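Local coordinates for xylose isomerase domain protein TIM barrel (Planctomyces limnophilus, PDB 3TVA), which binds a magnesium ion in a xylose isomerase-like TIM barrel and is probably an isomerase, at residues S275-E278 with L279-L283; Y79-I82 with P83-A86. All coordinates share one frame; numbering follows the deposited sequence.

Interaction 1: residues S275-E278 with L279-L283; sequences SALE and LLTGL
The hydroxyl of T281 turns back along its helix onto the carbonyl oxygen of L277, one turn earlier, with T281 OG1 2.6 Å from L277 O. That oxygen already takes the regular helical bond from T281 N at 3.0 Å, a somewhat bent one with an N-H...O angle of 145°. The two donors come from opposite faces of the carbonyl plane, each tilted about 31° from it, so one oxygen is gripped twice by the same residue. The torsion that makes this possible places OG1 beside the backbone N and anti to the carbonyl carbon (chi1 -64°), leaving the methyl CG2 anti to N. The methyl CD1 of L277 lies alongside the hydroxyl, 3.6 Å from T281 OG1, so the leucine that offers its carbonyl oxygen also flanks the donor with its side chain.

This is the familiar way in which a helix absorbs a threonine hydroxyl, here in helix 266-287, the last helix of the TIM barrel. The neighbouring turns keep the i to i+4 pattern: L279 N bonds to S275 O, L280 N meets A276 O at 2.9 Å, and G282 N reaches E278 O at 3.2 Å. L280 also lays its branch point beside the A276 carbonyl, CG being 3.4 Å from A276 O.

Further out, the helix is seated by its apolar side chains. A276 and L280 both rest on L233 and on I258 of strand 256-258, L277 and T281 lean on I13 of strand 13-18, and L279 meets M240 while L280 meets L244, both of helix 240-249.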
ATOM      1  N   SER A 275      17.914  -3.072  -8.478  1.00 30.15           N
ATOM      2  CA  SER A 275      17.682  -4.273  -9.276  1.00 31.58           C
ATOM      3  C   SER A 275      16.179  -4.437  -9.623  1.00 29.95           C
ATOM      4  O   SER A 275      15.829  -4.883 -10.716  1.00 28.59           O
ATOM      5  CB  SER A 275      18.252  -5.521  -8.590  1.00 35.77           C
ATOM      6  OG  SER A 275      17.547  -5.821  -7.399  1.00 43.49           O
ATOM      7  N   ALA A 276      15.295  -4.042  -8.709  1.00 25.91           N
ATOM      8  CA  ALA A 276      13.867  -4.060  -8.998  1.00 26.07           C
ATOM      9  C   ALA A 276      13.571  -3.129 -10.169  1.00 26.04           C
ATOM     10  O   ALA A 276      12.813  -3.473 -11.078  1.00 25.98           O
ATOM     11  CB  ALA A 276      13.044  -3.650  -7.762  1.00 20.26           C
ATOM     12  N   LEU A 277      14.189  -1.953 -10.144  1.00 25.15           N
ATOM     13  CA  LEU A 277      13.992  -0.953 -11.182  1.00 29.65           C
ATOM     14  C   LEU A 277      14.441  -1.489 -12.551  1.00 31.28           C
ATOM     15  O   LEU A 277      13.763  -1.284 -13.568  1.00 28.04           O
ATOM     16  CB  LEU A 277      14.728   0.342 -10.803  1.00 36.70           C
ATOM     17  CG  LEU A 277      14.789   1.510 -11.791  1.00 45.12           C
ATOM     18  CD1 LEU A 277      13.415   1.851 -12.318  1.00 46.93           C
ATOM     19  CD2 LEU A 277      15.409   2.732 -11.133  1.00 49.22           C
ATOM     20  N   GLU A 278      15.560  -2.206 -12.569  1.00 28.11           N
ATOM     21  CA  GLU A 278      16.039  -2.818 -13.809  1.00 31.29           C
ATOM     22  C   GLU A 278      15.101  -3.926 -14.328  1.00 27.73           C
ATOM     23  O   GLU A 278      14.796  -3.997 -15.526  1.00 29.23           O
ATOM     24  CB  GLU A 278      17.450  -3.377 -13.622  1.00 35.19           C
ATOM     25  CG  GLU A 278      17.970  -4.098 -14.851  0.84 42.93           C
ATOM     26  CD  GLU A 278      19.355  -4.662 -14.645  0.67 51.30           C
ATOM     27  OE1 GLU A 278      20.153  -4.634 -15.607  0.66 56.16           O
ATOM     28  OE2 GLU A 278      19.643  -5.135 -13.522  0.66 52.25           O
ATOM     29  N   LEU A 279      14.656  -4.792 -13.423  1.00 26.79           N
ATOM     30  CA  LEU A 279      13.704  -5.844 -13.772  1.00 27.34           C
ATOM     31  C   LEU A 279      12.373  -5.284 -14.311  1.00 26.56           C
ATOM     32  O   LEU A 279      11.857  -5.745 -15.336  1.00 23.85           O
ATOM     33  CB  LEU A 279      13.445  -6.731 -12.555  1.00 28.46           C
ATOM     34  CG  LEU A 279      12.391  -7.809 -12.786  1.00 34.52           C
ATOM     35  CD1 LEU A 279      12.931  -8.844 -13.780  1.00 38.70           C
ATOM     36  CD2 LEU A 279      11.975  -8.468 -11.482  1.00 34.32           C
ATOM     37  N   LEU A 280      11.816  -4.285 -13.630  1.00 23.15           N
ATOM     38  CA  LEU A 280      10.523  -3.735 -14.045  1.00 22.57           C
ATOM     39  C   LEU A 280      10.637  -2.950 -15.343  1.00 26.72           C
ATOM     40  O   LEU A 280       9.700  -2.918 -16.149  1.00 26.20           O
ATOM     41  CB  LEU A 280       9.920  -2.849 -12.950  1.00 24.13           C
ATOM     42  CG  LEU A 280       9.497  -3.570 -11.667  1.00 26.20           C
ATOM     43  CD1 LEU A 280       9.053  -2.573 -10.615  1.00 27.33           C
ATOM     44  CD2 LEU A 280       8.376  -4.570 -11.952  1.00 19.51           C
ATOM     45  N   THR A 281      11.788  -2.314 -15.545  1.00 23.49           N
ATOM     46  CA  THR A 281      12.013  -1.523 -16.749  1.00 26.84           C
ATOM     47  C   THR A 281      12.040  -2.440 -17.978  1.00 29.33           C
ATOM     48  O   THR A 281      11.468  -2.109 -19.015  1.00 29.90           O
ATOM     49  CB  THR A 281      13.310  -0.697 -16.632  1.00 32.54           C
ATOM     50  OG1 THR A 281      13.161   0.258 -15.570  1.00 36.94           O
ATOM     51  CG2 THR A 281      13.628   0.041 -17.926  1.00 35.12           C
ATOM     52  N   GLY A 282      12.692  -3.595 -17.844  1.00 27.13           N
ATOM     53  CA  GLY A 282      12.711  -4.592 -18.906  1.00 26.56           C
ATOM     54  C   GLY A 282      11.327  -5.179 -19.157  1.00 26.13           C
ATOM     55  O   GLY A 282      10.918  -5.353 -20.302  1.00 25.19           O
ATOM     56  N   LEU A 283      10.587  -5.483 -18.093  1.00 22.13           N
ATOM     57  CA  LEU A 283       9.256  -6.058 -18.281  1.00 23.32           C
ATOM     58  C   LEU A 283       8.286  -5.032 -18.875  1.00 26.42           C
ATOM     59  O   LEU A 283       7.452  -5.372 -19.716  1.00 25.77           O
ATOM     60  CB  LEU A 283       8.705  -6.643 -16.973  1.00 22.35           C
ATOM     61  CG  LEU A 283       9.408  -7.903 -16.443  1.00 25.08           C
ATOM     62  CD1 LEU A 283       8.914  -8.226 -15.036  1.00 24.53           C
ATOM     63  CD2 LEU A 283       9.197  -9.097 -17.375  1.00 27.57           C
TER

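Interaction 2: residues Y79-I82 with P83-A86; sequences YADI and PTTA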
ATOM      1  N   TYR A  79       3.719  -5.789  13.579  1.00 27.42           N
ATOM      2  CA  TYR A  79       3.726  -6.892  12.616  1.00 28.68           C
ATOM      3  C   TYR A  79       4.510  -8.135  13.091  1.00 30.58           C
ATOM      4  O   TYR A  79       4.864  -8.993  12.274  1.00 28.65           O
ATOM      5  CB  TYR A  79       4.144  -6.427  11.210  1.00 27.87           C
ATOM      6  CG  TYR A  79       3.127  -5.504  10.546  1.00 27.57           C
ATOM      7  CD1 TYR A  79       2.119  -6.013   9.728  1.00 28.16           C
ATOM      8  CD2 TYR A  79       3.176  -4.126  10.740  1.00 30.12           C
ATOM      9  CE1 TYR A  79       1.188  -5.170   9.119  1.00 24.35           C
ATOM     10  CE2 TYR A  79       2.250  -3.277  10.137  1.00 28.15           C
ATOM     11  CZ  TYR A  79       1.265  -3.807   9.322  1.00 29.98           C
ATOM     12  OH  TYR A  79       0.341  -2.970   8.724  1.00 29.83           O
ATOM     13  N   ALA A  80       4.894  -8.158  14.370  1.00 28.00           N
ATOM     14  CA  ALA A  80       5.801  -9.185  14.903  1.00 28.40           C
ATOM     15  C   ALA A  80       5.431 -10.600  14.492  1.00 29.86           C
ATOM     16  O   ALA A  80       6.297 -11.400  14.155  1.00 30.55           O
ATOM     17  CB  ALA A  80       5.872  -9.105  16.434  1.00 27.03           C
ATOM     18  N   ASP A  81       4.146 -10.916  14.541  1.00 26.05           N
ATOM     19  CA  ASP A  81       3.687 -12.185  14.006  1.00 28.15           C
ATOM     20  C   ASP A  81       2.257 -12.012  13.522  1.00 27.50           C
ATOM     21  O   ASP A  81       1.687 -10.915  13.646  1.00 27.17           O
ATOM     22  CB  ASP A  81       3.854 -13.354  15.014  1.00 24.90           C
ATOM     23  CG  ASP A  81       3.115 -13.130  16.333  1.00 33.59           C
ATOM     24  OD1 ASP A  81       2.061 -12.458  16.357  1.00 30.55           O
ATOM     25  OD2 ASP A  81       3.592 -13.649  17.365  1.00 40.61           O
ATOM     26  N   ILE A  82       1.676 -13.071  12.964  1.00 26.18           N
ATOM     27  CA  ILE A  82       0.336 -12.952  12.380  1.00 22.53           C
ATOM     28  C   ILE A  82      -0.759 -12.602  13.419  1.00 27.26           C
ATOM     29  O   ILE A  82      -1.516 -11.655  13.205  1.00 23.36           O
ATOM     30  CB  ILE A  82       0.003 -14.120  11.411  1.00 24.30           C
ATOM     31  CG1 ILE A  82       0.965 -14.046  10.212  1.00 24.52           C
ATOM     32  CG2 ILE A  82      -1.471 -14.050  10.927  1.00 23.96           C
ATOM     33  CD1 ILE A  82       0.855 -15.178   9.196  1.00 25.17           C
ATOM     34  N   PRO A  83      -0.804 -13.312  14.567  1.00 28.52           N
ATOM     35  CA  PRO A  83      -1.789 -12.936  15.596  1.00 26.84           C
ATOM     36  C   PRO A  83      -1.622 -11.516  16.148  1.00 26.96           C
ATOM     37  O   PRO A  83      -2.616 -10.885  16.494  1.00 25.48           O
ATOM     38  CB  PRO A  83      -1.530 -13.952  16.721  1.00 30.64           C
ATOM     39  CG  PRO A  83      -0.938 -15.139  16.023  1.00 32.66           C
ATOM     40  CD  PRO A  83      -0.110 -14.571  14.905  1.00 28.68           C
ATOM     41  N   THR A  84      -0.389 -11.032  16.249  1.00 24.47           N
ATOM     42  CA  THR A  84      -0.145  -9.701  16.803  1.00 22.40           C
ATOM     43  C   THR A  84      -0.623  -8.650  15.815  1.00 25.62           C
ATOM     44  O   THR A  84      -1.125  -7.584  16.204  1.00 23.48           O
ATOM     45  CB  THR A  84       1.357  -9.511  17.143  1.00 24.13           C
ATOM     46  OG1 THR A  84       1.711 -10.441  18.175  1.00 23.86           O
ATOM     47  CG2 THR A  84       1.667  -8.097  17.629  1.00 22.32           C
ATOM     48  N   THR A  85      -0.463  -8.958  14.529  1.00 23.72           N
ATOM     49  CA  THR A  85      -0.935  -8.072  13.482  1.00 22.92           C
ATOM     50  C   THR A  85      -2.445  -7.906  13.608  1.00 24.49           C
ATOM     51  O   THR A  85      -2.948  -6.778  13.635  1.00 21.71           O
ATOM     52  CB  THR A  85      -0.586  -8.618  12.078  1.00 24.46           C
ATOM     53  OG1 THR A  85       0.833  -8.805  11.986  1.00 25.44           O
ATOM     54  CG2 THR A  85      -1.026  -7.632  10.999  1.00 22.26           C
ATOM     55  N   ALA A  86      -3.164  -9.026  13.706  1.00 20.96           N
ATOM     56  CA  ALA A  86      -4.622  -8.976  13.827  1.00 23.28           C
ATOM     57  C   ALA A  86      -5.051  -8.198  15.072  1.00 26.13           C
ATOM     58  O   ALA A  86      -6.048  -7.473  15.061  1.00 24.63           O
ATOM     59  CB  ALA A  86      -5.206 -10.381  13.855  1.00 24.21           C
TER
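A helix N-cap built on D81 opens helix 82-88, and the same short turn carries Y79 toward the metal-bearing side of the barrel. The carboxylate works through a single oxygen. D81 OD1 accepts the capping bond from T84 N at 2.8 Å, met nearly along its C-O axis, and also takes the hydroxyl T84 OG1 at 2.7 Å, which comes from above the carboxylate plane (41° out of it). Two donors of one residue thus fix how the carboxylate is turned. CG of D81 sits between its own backbone N and carbonyl carbon (chi1 58°), which brings OD1 over the first turn and within 3.4 Å of P83 CD. Without the carboxylate, as with an alanine at D81, T84 N and the T84 hydroxyl would probably lose their shared acceptor, leaving the start of the helix less firmly fixed.

The main-chain oxygen of D81 is also doubly used: T85 N bonds to D81 O at 3.0 Å, while T85 OG1 reaches D81 O at 2.8 Å from above the carbonyl plane. On its other branch T85 presents CG2 obliquely to the Y79 ring, 3.8 Å from Y79 CD1. The next helical bond, A86 N to I82 O, is nearly straight at 166°. Beyond the turn, Y79 OH bonds to H122 ND1. The whole arrangement is that of an aspartate N-cap, in which the side chain of the capping residue accepts from the backbone N of the third residue into the helix, here T84.

In the fold
The two interactions show one principle, a side-chain oxygen joining main-chain bonding within a helical turn, at separate places in a single TIM barrel. Interaction 2 comes first along the chain, at the start of helix 82-88 after strand 66-71; interaction 1 follows much later, inside the closing helix 266-287. Their centres lie 31 Å apart and their nearest atoms about 21 Å, so they do not touch. What they share is the barrel between them: the side chain of Y79 is about 9 Å from the magnesium ion, that of L280 about 13 Å. One therefore borders the metal site's surroundings, while the other belongs to the outer helical layer.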